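Local coordinates for hemolysin activator protein CdiB (Acinetobacter baumannii ACICU, PDB 6WIL) that probably secretes a partner toxin across the outer membrane during contact-dependent growth inhibition, as a TpsB transporter of the Omp85 superfamily, at residues A[76-81]-A[114-119]; A[98-103]-A[131-136]; A[154-159]-A[182-187]; A[464-469]-A[540-545]. All coordinates share one frame; numbering follows the deposited sequence.

Interaction 1: residues A[76-81]-A[114-119]; sequences FNFVIK and KGFITS
Lys114 lays CB, CG and CD along the ring of Phe78, a worked example of how one lysine can serve both as an apolar and as a charged partner of an aromatic. Its CB meets the outer end of the ring, 3.7 Å from Phe78 CZ. CG then stands over the face in a CH-pi contact, 3.6 Å from Phe78 CE2, and CD follows along the same side, 3.7 Å from Phe78 CE2. Bends at chi2 (58°) and chi4 (-55°) curl the chain back, bringing NZ to 3.6 Å from Phe78 CD2. The ammonium lies off-centre, 4.1 Å from the centroid of the Phe78 ring, in a cation-pi contact. Deeper in, Phe76 directs its edge at the face of Phe116, a T-shaped pair with CE1 of Phe76 over the centre of the Phe116 ring and the planes at 65°. Phe78 CZ touches Phe116 CE2 at 4.0 Å, linking the lysine-ring contact to the T-shaped pair. Leu111 of helix 97-113 and Ile137 of strand 132-149 also pack on Phe76, within the first POTRA domain. No hydrogen bond joins the two segments, so their contact probably rests on apolar packing, with the Lys114 charge adding an electrostatic share at the exposed side.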
loop_
_atom_site.group_PDB
_atom_site.type_symbol
_atom_site.label_atom_id
_atom_site.label_comp_id
_atom_site.label_asym_id
_atom_site.label_seq_id
_atom_site.Cartn_x
_atom_site.Cartn_y
_atom_site.Cartn_z
ATOM N N PHE A 76 -26.022 17.723 -2.824
ATOM C CA PHE A 76 -26.817 16.564 -3.213
ATOM C C PHE A 76 -27.452 16.693 -4.591
ATOM O O PHE A 76 -28.286 15.856 -4.951
ATOM C CB PHE A 76 -27.897 16.295 -2.166
ATOM C CG PHE A 76 -27.364 15.717 -0.890
ATOM C CD1 PHE A 76 -26.819 14.444 -0.869
ATOM C CD2 PHE A 76 -27.398 16.448 0.286
ATOM C CE1 PHE A 76 -26.326 13.904 0.304
ATOM C CE2 PHE A 76 -26.904 15.915 1.462
ATOM C CZ PHE A 76 -26.371 14.639 1.472
ATOM N N ASN A 77 -27.067 17.699 -5.381
ATOM C CA ASN A 77 -27.655 17.863 -6.706
ATOM C C ASN A 77 -27.316 16.708 -7.642
ATOM O O ASN A 77 -27.975 16.557 -8.676
ATOM C CB ASN A 77 -27.215 19.190 -7.333
ATOM C CG ASN A 77 -25.707 19.304 -7.476
ATOM O OD1 ASN A 77 -25.079 18.540 -8.209
ATOM N ND2 ASN A 77 -25.122 20.282 -6.791
ATOM N N PHE A 78 -26.315 15.889 -7.308
ATOM C CA PHE A 78 -25.990 14.737 -8.142
ATOM C C PHE A 78 -27.118 13.714 -8.171
ATOM O O PHE A 78 -27.169 12.888 -9.088
ATOM C CB PHE A 78 -24.697 14.075 -7.654
ATOM C CG PHE A 78 -24.840 13.350 -6.348
ATOM C CD1 PHE A 78 -24.712 14.030 -5.147
ATOM C CD2 PHE A 78 -25.088 11.987 -6.317
ATOM C CE1 PHE A 78 -24.839 13.366 -3.939
ATOM C CE2 PHE A 78 -25.224 11.316 -5.111
ATOM C CZ PHE A 78 -25.097 12.007 -3.921
ATOM N N VAL A 79 -28.012 13.742 -7.183
ATOM C CA VAL A 79 -29.163 12.846 -7.189
ATOM C C VAL A 79 -30.117 13.217 -8.318
ATOM O O VAL A 79 -30.575 12.353 -9.074
ATOM C CB VAL A 79 -29.865 12.871 -5.820
ATOM C CG1 VAL A 79 -31.252 12.257 -5.917
ATOM C CG2 VAL A 79 -29.019 12.145 -4.777
ATOM N N ILE A 80 -30.430 14.508 -8.448
ATOM C CA ILE A 80 -31.282 14.956 -9.545
ATOM C C ILE A 80 -30.539 14.843 -10.872
ATOM O O ILE A 80 -31.133 14.500 -11.903
ATOM C CB ILE A 80 -31.780 16.389 -9.288
ATOM C CG1 ILE A 80 -32.632 16.436 -8.019
ATOM C CG2 ILE A 80 -32.582 16.904 -10.476
ATOM C CD1 ILE A 80 -33.868 15.570 -8.091
ATOM N N LYS A 81 -29.232 15.128 -10.865
ATOM C CA LYS A 81 -28.415 14.946 -12.060
ATOM C C LYS A 81 -28.551 13.532 -12.613
ATOM O O LYS A 81 -28.758 13.339 -13.816
ATOM C CB LYS A 81 -26.948 15.244 -11.746
ATOM C CG LYS A 81 -26.461 16.628 -12.127
ATOM C CD LYS A 81 -24.946 16.609 -12.290
ATOM C CE LYS A 81 -24.269 17.703 -11.487
ATOM N NZ LYS A 81 -22.928 17.264 -11.007
ATOM N N LYS A 114 -22.742 7.184 -3.374
ATOM C CA LYS A 114 -21.823 8.196 -2.876
ATOM C C LYS A 114 -21.536 8.056 -1.385
ATOM O O LYS A 114 -20.735 8.829 -0.851
ATOM C CB LYS A 114 -22.364 9.596 -3.179
ATOM C CG LYS A 114 -21.823 10.207 -4.470
ATOM C CD LYS A 114 -22.127 9.340 -5.683
ATOM C CE LYS A 114 -21.408 9.850 -6.922
ATOM N NZ LYS A 114 -21.718 11.281 -7.187
ATOM N N GLY A 115 -22.166 7.100 -0.705
ATOM C CA GLY A 115 -21.811 6.759 0.658
ATOM C C GLY A 115 -22.728 7.260 1.759
ATOM O O GLY A 115 -22.406 7.063 2.937
ATOM N N PHE A 116 -23.859 7.887 1.432
ATOM C CA PHE A 116 -24.739 8.450 2.458
ATOM C C PHE A 116 -25.717 7.368 2.913
ATOM O O PHE A 116 -26.888 7.327 2.530
ATOM C CB PHE A 116 -25.443 9.694 1.931
ATOM C CG PHE A 116 -24.496 10.750 1.423
ATOM C CD1 PHE A 116 -23.968 11.703 2.284
ATOM C CD2 PHE A 116 -24.126 10.784 0.087
ATOM C CE1 PHE A 116 -23.096 12.674 1.818
ATOM C CE2 PHE A 116 -23.253 11.751 -0.385
ATOM C CZ PHE A 116 -22.738 12.697 0.482
ATOM N N ILE A 117 -25.211 6.481 3.774
ATOM C CA ILE A 117 -25.945 5.276 4.145
ATOM C C ILE A 117 -27.075 5.532 5.134
ATOM O O ILE A 117 -27.939 4.664 5.303
ATOM C CB ILE A 117 -24.989 4.224 4.732
ATOM C CG1 ILE A 117 -24.064 4.877 5.763
ATOM C CG2 ILE A 117 -24.195 3.541 3.626
ATOM C CD1 ILE A 117 -23.188 3.898 6.505
ATOM N N THR A 118 -27.092 6.683 5.807
ATOM C CA THR A 118 -28.150 7.005 6.756
ATOM C C THR A 118 -29.060 8.116 6.254
ATOM O O THR A 118 -29.904 8.605 7.013
ATOM C CB THR A 118 -27.560 7.391 8.115
ATOM O OG1 THR A 118 -26.804 8.602 7.984
ATOM C CG2 THR A 118 -26.662 6.283 8.636
ATOM N N SER A 119 -28.898 8.538 5.007
ATOM C CA SER A 119 -29.790 9.499 4.384
ATOM C C SER A 119 -30.843 8.768 3.558
ATOM O O SER A 119 -30.675 7.604 3.186
ATOM C CB SER A 119 -29.005 10.481 3.512
ATOM O OG SER A 119 -28.303 11.412 4.315
#

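Interaction 2: residues A[98-103]-A[131-136]; sequences QSLHNI and GNLNLS
The backbones of Leu100 and Leu133 face each other across a helix-on-sheet interface, their CA atoms 9.1 Å apart, while further along the CA atoms of Ile103 and Leu135 lie 10.2 Å apart. This is the layering of a POTRA domain, in which helices cover one side of a small mixed sheet; here helix 97-113 is set against strand 132-149. No hydrogen bond spans a gap of that width, and branched apolar side chains close it instead. Leu133 is the central element. Its CB leaves the strand toward the helix, and CG, trans to the backbone N with chi1 at 179°, carries the isopropyl fork outward, where each methyl finds a different partner. Leu100 has nearly the same torsions; its CB does not aim at the strand, yet the end of its side chain comes nearer, and the two leucines meet at a slant. Ile103, one helical turn on, does point its CB at the strand and offers the gamma branch CG2 to the other methyl of Leu133. Leu135 also turns its CB this way but stops short of touching the helix segment. Around the contact, Ile95 packs on both Leu100 and Ile103, Ile83 of helix 77-85 lies against Ile103, and the backbone of Leu133 bonds to the parallel strand 59-62. The methyl-to-methyl approaches are unequal: Leu100 CD1 comes to 3.6 Å from Leu133 CD1, whereas Ile103 CG2 stands 4.2 Å from Leu133 CD2.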
loop_
_atom_site.group_PDB
_atom_site.type_symbol
_atom_site.label_atom_id
_atom_site.label_comp_id
_atom_site.label_asym_id
_atom_site.label_seq_id
_atom_site.Cartn_x
_atom_site.Cartn_y
_atom_site.Cartn_z
ATOM N N GLN A 98 -46.021 2.971 -9.688
ATOM C CA GLN A 98 -44.925 2.011 -9.785
ATOM C C GLN A 98 -43.660 2.658 -10.344
ATOM O O GLN A 98 -42.556 2.372 -9.869
ATOM C CB GLN A 98 -45.339 0.802 -10.624
ATOM C CG GLN A 98 -44.231 -0.225 -10.790
ATOM C CD GLN A 98 -43.665 -0.688 -9.458
ATOM O OE1 GLN A 98 -44.410 -0.961 -8.516
ATOM N NE2 GLN A 98 -42.341 -0.767 -9.371
ATOM N N SER A 99 -43.788 3.532 -11.351
ATOM C CA SER A 99 -42.606 4.223 -11.865
ATOM C C SER A 99 -42.046 5.192 -10.836
ATOM O O SER A 99 -40.825 5.351 -10.725
ATOM C CB SER A 99 -42.924 4.981 -13.156
ATOM O OG SER A 99 -43.432 4.120 -14.156
ATOM N N LEU A 100 -42.924 5.869 -10.094
ATOM C CA LEU A 100 -42.461 6.775 -9.051
ATOM C C LEU A 100 -41.662 6.022 -7.994
ATOM O O LEU A 100 -40.635 6.515 -7.512
ATOM C CB LEU A 100 -43.651 7.502 -8.424
ATOM C CG LEU A 100 -43.344 8.495 -7.301
ATOM C CD1 LEU A 100 -42.358 9.552 -7.767
ATOM C CD2 LEU A 100 -44.624 9.141 -6.794
ATOM N N HIS A 101 -42.106 4.813 -7.642
ATOM C CA HIS A 101 -41.356 3.992 -6.699
ATOM C C HIS A 101 -39.983 3.631 -7.255
ATOM O O HIS A 101 -38.993 3.595 -6.515
ATOM C CB HIS A 101 -42.149 2.730 -6.362
ATOM C CG HIS A 101 -41.502 1.865 -5.326
ATOM N ND1 HIS A 101 -40.867 2.380 -4.217
ATOM C CD2 HIS A 101 -41.398 0.518 -5.227
ATOM C CE1 HIS A 101 -40.398 1.388 -3.480
ATOM N NE2 HIS A 101 -40.707 0.249 -4.072
ATOM N N ASN A 102 -39.903 3.369 -8.563
ATOM C CA ASN A 102 -38.628 3.005 -9.171
ATOM C C ASN A 102 -37.700 4.209 -9.282
ATOM O O ASN A 102 -36.489 4.086 -9.068
ATOM C CB ASN A 102 -38.861 2.377 -10.546
ATOM C CG ASN A 102 -39.575 1.042 -10.461
ATOM O OD1 ASN A 102 -39.549 0.376 -9.425
ATOM N ND2 ASN A 102 -40.211 0.638 -11.558
ATOM N N ILE A 103 -38.246 5.379 -9.625
ATOM C CA ILE A 103 -37.437 6.594 -9.669
ATOM C C ILE A 103 -36.868 6.899 -8.291
ATOM O O ILE A 103 -35.696 7.273 -8.154
ATOM C CB ILE A 103 -38.270 7.768 -10.217
ATOM C CG1 ILE A 103 -38.542 7.572 -11.711
ATOM C CG2 ILE A 103 -37.572 9.100 -9.957
ATOM C CD1 ILE A 103 -39.750 8.334 -12.217
ATOM N N GLY A 131 -47.768 18.664 -12.078
ATOM C CA GLY A 131 -46.733 18.032 -12.870
ATOM C C GLY A 131 -45.318 18.206 -12.358
ATOM O O GLY A 131 -44.368 17.944 -13.100
ATOM N N ASN A 132 -45.142 18.634 -11.109
ATOM C CA ASN A 132 -43.816 18.866 -10.543
ATOM C C ASN A 132 -43.431 17.689 -9.653
ATOM O O ASN A 132 -44.023 17.484 -8.590
ATOM C CB ASN A 132 -43.784 20.173 -9.754
ATOM C CG ASN A 132 -43.903 21.391 -10.644
ATOM O OD1 ASN A 132 -43.987 21.272 -11.867
ATOM N ND2 ASN A 132 -43.929 22.570 -10.035
ATOM N N LEU A 133 -42.431 16.922 -10.083
ATOM C CA LEU A 133 -41.854 15.888 -9.232
ATOM C C LEU A 133 -40.829 16.547 -8.319
ATOM O O LEU A 133 -39.755 16.954 -8.771
ATOM C CB LEU A 133 -41.215 14.783 -10.065
ATOM C CG LEU A 133 -40.574 13.690 -9.206
ATOM C CD1 LEU A 133 -41.617 13.051 -8.308
ATOM C CD2 LEU A 133 -39.889 12.647 -10.068
ATOM N N ASN A 134 -41.161 16.663 -7.038
ATOM C CA ASN A 134 -40.314 17.348 -6.071
ATOM C C ASN A 134 -39.755 16.323 -5.094
ATOM O O ASN A 134 -40.500 15.735 -4.302
ATOM C CB ASN A 134 -41.093 18.445 -5.351
ATOM C CG ASN A 134 -41.303 19.667 -6.222
ATOM O OD1 ASN A 134 -40.615 19.848 -7.227
ATOM N ND2 ASN A 134 -42.242 20.518 -5.837
ATOM N N LEU A 135 -38.446 16.113 -5.157
ATOM C CA LEU A 135 -37.757 15.191 -4.272
ATOM C C LEU A 135 -37.159 15.943 -3.094
ATOM O O LEU A 135 -36.827 17.128 -3.189
ATOM C CB LEU A 135 -36.653 14.438 -5.012
ATOM C CG LEU A 135 -37.120 13.401 -6.029
ATOM C CD1 LEU A 135 -35.920 12.676 -6.606
ATOM C CD2 LEU A 135 -38.086 12.424 -5.381
ATOM N N SER A 136 -37.033 15.243 -1.974
ATOM C CA SER A 136 -36.388 15.808 -0.801
ATOM C C SER A 136 -35.456 14.779 -0.195
ATOM O O SER A 136 -35.580 13.578 -0.441
ATOM C CB SER A 136 -37.397 16.262 0.253
ATOM O OG SER A 136 -37.842 17.567 -0.034
#

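Interaction 3: residues A[154-159]-A[182-187]; sequences SLQLKT and KRVYAV
Gln156 reaches from its helix so that its amide end overlaps the hydroxyl end of Tyr185 obliquely, without a ring stack, with CD of Gln156 3.6 Å from OH of Tyr185. The two flat groups are nearly parallel, their planes only 19° apart, although the side chains come together on a slant. Gln156 attains this reach because its chain runs straight beyond CG (chi2 177°), after a chi1 well away from a staggered value. The terminal atom modelled as OE1 of Gln156 lies 3.0 Å from Tyr185 OH, but the amide may be flipped, so its bonding role stays open. Val184 CG2 lies at the fringe of the contact. In the fold, this joins helix 154-160 to the start of strand 185-193 within the second POTRA domain, where the strand pairs with strand 204-213. Tyr185 OH also makes a weak hydrogen bond with the backbone oxygen of Lys151, just ahead of the helix, and Asn249 ND2 hydrogen-bonds to the backbone O of Gln156. One turn along, Thr159 folds its hydroxyl back onto the helix: Thr159 OG1 donates to Leu155 O at 3.1 Å, tilted 31° from the carbonyl plane, and that oxygen also accepts the backbone N-H of Thr159.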
loop_
_atom_site.group_PDB
_atom_site.type_symbol
_atom_site.label_atom_id
_atom_site.label_comp_id
_atom_site.label_asym_id
_atom_site.label_seq_id
_atom_site.Cartn_x
_atom_site.Cartn_y
_atom_site.Cartn_z
ATOM N N SER A 154 -9.237 12.840 23.107
ATOM C CA SER A 154 -10.038 13.633 22.181
ATOM C C SER A 154 -9.226 14.058 20.967
ATOM O O SER A 154 -9.770 14.163 19.862
ATOM C CB SER A 154 -10.615 14.852 22.899
ATOM O OG SER A 154 -11.448 14.449 23.973
ATOM N N LEU A 155 -7.926 14.297 21.149
ATOM C CA LEU A 155 -7.071 14.636 20.017
ATOM C C LEU A 155 -6.971 13.471 19.039
ATOM O O LEU A 155 -7.010 13.671 17.819
ATOM C CB LEU A 155 -5.686 15.049 20.516
ATOM C CG LEU A 155 -4.631 15.399 19.463
ATOM C CD1 LEU A 155 -5.107 16.541 18.578
ATOM C CD2 LEU A 155 -3.306 15.749 20.131
ATOM N N GLN A 156 -6.854 12.247 19.560
ATOM C CA GLN A 156 -6.793 11.067 18.702
ATOM C C GLN A 156 -8.020 10.962 17.807
ATOM O O GLN A 156 -7.900 10.670 16.611
ATOM C CB GLN A 156 -6.652 9.808 19.554
ATOM C CG GLN A 156 -5.257 9.220 19.611
ATOM C CD GLN A 156 -5.189 8.023 20.532
ATOM O OE1 GLN A 156 -5.040 6.885 20.083
ATOM N NE2 GLN A 156 -5.310 8.271 21.834
ATOM N N LEU A 157 -9.213 11.186 18.367
ATOM C CA LEU A 157 -10.422 11.141 17.551
ATOM C C LEU A 157 -10.414 12.232 16.492
ATOM O O LEU A 157 -10.774 11.984 15.336
ATOM C CB LEU A 157 -11.663 11.274 18.430
ATOM C CG LEU A 157 -12.050 10.080 19.296
ATOM C CD1 LEU A 157 -13.213 10.460 20.197
ATOM C CD2 LEU A 157 -12.409 8.885 18.433
ATOM N N LYS A 158 -10.000 13.445 16.865
ATOM C CA LYS A 158 -10.018 14.553 15.915
ATOM C C LYS A 158 -9.066 14.308 14.747
ATOM O O LYS A 158 -9.396 14.618 13.597
ATOM C CB LYS A 158 -9.675 15.864 16.623
ATOM C CG LYS A 158 -9.262 16.973 15.668
ATOM C CD LYS A 158 -9.427 18.355 16.270
ATOM C CE LYS A 158 -9.039 19.423 15.254
ATOM N NZ LYS A 158 -9.256 20.803 15.768
ATOM N N THR A 159 -7.881 13.751 15.017
ATOM C CA THR A 159 -6.904 13.553 13.949
ATOM C C THR A 159 -7.143 12.259 13.180
ATOM O O THR A 159 -6.907 12.213 11.968
ATOM C CB THR A 159 -5.478 13.569 14.513
ATOM O OG1 THR A 159 -5.310 12.502 15.457
ATOM C CG2 THR A 159 -5.190 14.897 15.197
ATOM N N LYS A 182 -7.452 1.426 13.345
ATOM C CA LYS A 182 -6.996 0.042 13.366
ATOM C C LYS A 182 -5.482 -0.086 13.310
ATOM O O LYS A 182 -4.971 -1.205 13.429
ATOM C CB LYS A 182 -7.627 -0.743 12.217
ATOM C CG LYS A 182 -9.048 -1.192 12.506
ATOM C CD LYS A 182 -9.771 -1.582 11.233
ATOM C CE LYS A 182 -9.078 -2.721 10.504
ATOM N NZ LYS A 182 -9.244 -4.029 11.193
ATOM N N ARG A 183 -4.755 1.018 13.133
ATOM C CA ARG A 183 -3.304 0.950 13.252
ATOM C C ARG A 183 -2.877 0.690 14.689
ATOM O O ARG A 183 -1.867 0.019 14.920
ATOM C CB ARG A 183 -2.669 2.239 12.734
ATOM C CG ARG A 183 -2.826 2.432 11.241
ATOM C CD ARG A 183 -2.184 3.722 10.783
ATOM N NE ARG A 183 -2.492 4.008 9.387
ATOM C CZ ARG A 183 -1.902 4.959 8.674
ATOM N NH1 ARG A 183 -0.961 5.715 9.224
ATOM N NH2 ARG A 183 -2.250 5.151 7.410
ATOM N N VAL A 184 -3.636 1.190 15.661
ATOM C CA VAL A 184 -3.267 1.073 17.067
ATOM C C VAL A 184 -4.319 0.366 17.908
ATOM O O VAL A 184 -4.018 -0.006 19.053
ATOM C CB VAL A 184 -2.944 2.453 17.681
ATOM C CG1 VAL A 184 -1.881 3.168 16.853
ATOM C CG2 VAL A 184 -4.193 3.294 17.780
ATOM N N TYR A 185 -5.531 0.158 17.395
ATOM C CA TYR A 185 -6.585 -0.520 18.133
ATOM C C TYR A 185 -7.132 -1.695 17.339
ATOM O O TYR A 185 -7.078 -1.720 16.106
ATOM C CB TYR A 185 -7.770 0.400 18.453
ATOM C CG TYR A 185 -7.464 1.591 19.320
ATOM C CD1 TYR A 185 -7.209 1.445 20.680
ATOM C CD2 TYR A 185 -7.468 2.871 18.785
ATOM C CE1 TYR A 185 -6.939 2.543 21.474
ATOM C CE2 TYR A 185 -7.200 3.972 19.567
ATOM C CZ TYR A 185 -6.939 3.806 20.909
ATOM O OH TYR A 185 -6.679 4.915 21.677
ATOM N N ALA A 186 -7.664 -2.670 18.069
ATOM C CA ALA A 186 -8.691 -3.552 17.533
ATOM C C ALA A 186 -10.022 -2.822 17.659
ATOM O O ALA A 186 -10.405 -2.419 18.763
ATOM C CB ALA A 186 -8.719 -4.883 18.284
ATOM N N VAL A 187 -10.712 -2.620 16.540
ATOM C CA VAL A 187 -11.853 -1.713 16.481
ATOM C C VAL A 187 -13.120 -2.490 16.155
ATOM O O VAL A 187 -13.112 -3.391 15.308
ATOM C CB VAL A 187 -11.625 -0.591 15.446
ATOM C CG1 VAL A 187 -12.829 0.334 15.384
ATOM C CG2 VAL A 187 -10.373 0.191 15.784
#

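Interaction 4: residues A[464-469]-A[540-545]; sequences RGFDGE and LIAPDS
With chi1 at -74°, Phe466 sets CG anti to its carbonyl carbon and beside its backbone N, a torsion that swings the ring out of the loop toward Ile541 and Ala542. The far end of the ring does the touching. CE1 of Phe466 rests 3.8 Å from CB of Ala542, an apolar contact to the one methyl that segment 540-545 directs at the loop. Next to it, CZ of Phe466 comes 3.8 Å from the backbone O of Ile541, which lies at the ring edge near its plane; the slightly positive rim of an aromatic ring would be expected to suit an oxygen there. The CB of Ile541 points away from the loop. A classic beta bulge, in which Leu540 and Ile541 both face Leu517, marks this end of strand 530-541. Beyond Phe466 the loop is braced by an Asx turn: Glu469 N donates to Asp467 OD1 at 2.7 Å, nearly straight at 167°, on the anti side and 26° out of the carboxylate plane. Asp467 OD2 and Glu469 OE2 lie 3.1 Å apart as two acceptors, a crowding of charge that the salt bridge from Glu469 to Lys547 probably eases. The Arg-Gly-Phe sequence matches the motif known from the loop 6 tip of Omp85 and TpsB barrels. In keeping with this, Arg464 forms salt bridges to Asp500 and Glu483, while Leu516 packs against both Phe466 and Ala542, laying the loop against a run of neighbouring wall strands, from 476-487 through 493-505 and 515-526 to the end of 530-541.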
loop_
_atom_site.group_PDB
_atom_site.type_symbol
_atom_site.label_atom_id
_atom_site.label_comp_id
_atom_site.label_asym_id
_atom_site.label_seq_id
_atom_site.Cartn_x
_atom_site.Cartn_y
_atom_site.Cartn_z
ATOM N N ARG A 464 14.771 -14.508 -8.097
ATOM C CA ARG A 464 15.158 -15.589 -7.197
ATOM C C ARG A 464 15.779 -16.754 -7.969
ATOM O O ARG A 464 15.579 -16.919 -9.176
ATOM C CB ARG A 464 13.958 -16.072 -6.381
ATOM C CG ARG A 464 13.664 -15.210 -5.164
ATOM C CD ARG A 464 12.328 -15.570 -4.554
ATOM N NE ARG A 464 11.230 -15.211 -5.445
ATOM C CZ ARG A 464 9.948 -15.451 -5.193
ATOM N NH1 ARG A 464 9.025 -15.083 -6.069
ATOM N NH2 ARG A 464 9.587 -16.059 -4.070
ATOM N N GLY A 465 16.548 -17.570 -7.250
ATOM C CA GLY A 465 17.326 -18.625 -7.859
ATOM C C GLY A 465 18.739 -18.227 -8.223
ATOM O O GLY A 465 19.502 -19.072 -8.705
ATOM N N PHE A 466 19.113 -16.968 -8.017
ATOM C CA PHE A 466 20.452 -16.473 -8.302
ATOM C C PHE A 466 21.078 -15.943 -7.020
ATOM O O PHE A 466 20.389 -15.341 -6.186
ATOM C CB PHE A 466 20.421 -15.380 -9.378
ATOM C CG PHE A 466 20.165 -15.901 -10.766
ATOM C CD1 PHE A 466 21.208 -16.384 -11.541
ATOM C CD2 PHE A 466 18.884 -15.909 -11.295
ATOM C CE1 PHE A 466 20.978 -16.866 -12.817
ATOM C CE2 PHE A 466 18.648 -16.387 -12.568
ATOM C CZ PHE A 466 19.697 -16.867 -13.331
ATOM N N ASP A 467 22.390 -16.171 -6.874
ATOM C CA ASP A 467 23.067 -15.853 -5.619
ATOM C C ASP A 467 23.247 -14.351 -5.442
ATOM O O ASP A 467 23.314 -13.855 -4.307
ATOM C CB ASP A 467 24.427 -16.550 -5.558
ATOM C CG ASP A 467 25.232 -16.387 -6.833
ATOM O OD1 ASP A 467 25.379 -15.232 -7.320
ATOM O OD2 ASP A 467 25.727 -17.419 -7.347
ATOM N N GLY A 468 23.344 -13.616 -6.550
ATOM C CA GLY A 468 23.589 -12.193 -6.489
ATOM C C GLY A 468 25.030 -11.750 -6.419
ATOM O O GLY A 468 25.277 -10.559 -6.160
ATOM N N GLU A 469 25.989 -12.652 -6.632
ATOM C CA GLU A 469 27.374 -12.198 -6.705
ATOM C C GLU A 469 27.610 -11.367 -7.953
ATOM O O GLU A 469 28.440 -10.451 -7.957
ATOM C CB GLU A 469 28.337 -13.378 -6.680
ATOM C CG GLU A 469 28.351 -14.211 -7.944
ATOM C CD GLU A 469 29.246 -15.411 -7.803
ATOM O OE1 GLU A 469 30.475 -15.227 -7.870
ATOM O OE2 GLU A 469 28.713 -16.524 -7.592
ATOM N N LEU A 540 17.870 -20.730 -14.330
ATOM C CA LEU A 540 17.476 -21.497 -15.507
ATOM C C LEU A 540 18.084 -20.939 -16.791
ATOM O O LEU A 540 18.751 -21.668 -17.531
ATOM C CB LEU A 540 15.949 -21.545 -15.614
ATOM C CG LEU A 540 15.252 -22.245 -14.447
ATOM C CD1 LEU A 540 13.754 -22.297 -14.672
ATOM C CD2 LEU A 540 15.819 -23.640 -14.246
ATOM N N ILE A 541 17.866 -19.656 -17.069
ATOM C CA ILE A 541 18.429 -18.996 -18.239
ATOM C C ILE A 541 19.228 -17.790 -17.775
ATOM O O ILE A 541 18.717 -16.949 -17.025
ATOM C CB ILE A 541 17.340 -18.575 -19.241
ATOM C CG1 ILE A 541 16.746 -19.810 -19.922
ATOM C CG2 ILE A 541 17.910 -17.606 -20.271
ATOM C CD1 ILE A 541 17.790 -20.717 -20.547
ATOM N N ALA A 542 20.478 -17.705 -18.222
ATOM C CA ALA A 542 21.349 -16.601 -17.852
ATOM C C ALA A 542 22.436 -16.472 -18.904
ATOM O O ALA A 542 22.744 -17.453 -19.590
ATOM C CB ALA A 542 21.972 -16.824 -16.468
ATOM N N PRO A 543 23.025 -15.289 -19.063
ATOM C CA PRO A 543 24.204 -15.164 -19.923
ATOM C C PRO A 543 25.342 -16.029 -19.405
ATOM O O PRO A 543 25.335 -16.499 -18.264
ATOM C CB PRO A 543 24.554 -13.673 -19.841
ATOM C CG PRO A 543 23.289 -13.017 -19.413
ATOM C CD PRO A 543 22.589 -13.990 -18.528
ATOM N N ASP A 544 26.335 -16.234 -20.270
ATOM C CA ASP A 544 27.455 -17.103 -19.923
ATOM C C ASP A 544 28.211 -16.596 -18.701
ATOM O O ASP A 544 28.767 -17.397 -17.941
ATOM C CB ASP A 544 28.397 -17.239 -21.120
ATOM C CG ASP A 544 27.855 -18.180 -22.181
ATOM O OD1 ASP A 544 27.766 -19.396 -21.907
ATOM O OD2 ASP A 544 27.506 -17.703 -23.281
ATOM N N SER A 545 28.235 -15.279 -18.486
ATOM C CA SER A 545 28.961 -14.709 -17.357
ATOM C C SER A 545 28.270 -14.944 -16.019
ATOM O O SER A 545 28.841 -14.578 -14.984
ATOM C CB SER A 545 29.172 -13.208 -17.574
ATOM O OG SER A 545 27.934 -12.521 -17.628
#

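Along the chain the four contacts run from the POTRA domains to the barrel. Interactions 1 and 2 interleave in sequence within the first POTRA domain, their centres about 16 Å apart, and share helix packing over one sheet: Ile80 CD1 touches Leu135 CD1 at 3.8 Å. Interaction 3 follows in the second POTRA domain, its centre about 28 Å from that of interaction 1; strand 132-149 leads on toward helix 154-160, and strand 185-193 belongs to the same mixed sheet, linking the two domains. Interaction 4 lies on the opposite side of the chain's centre, about 69 Å from interaction 2 between centres, where a loop meets the sixteen-stranded barrel. Three contacts thus lie in the POTRA region, probably periplasmic as in related transporters, and one in the barrel.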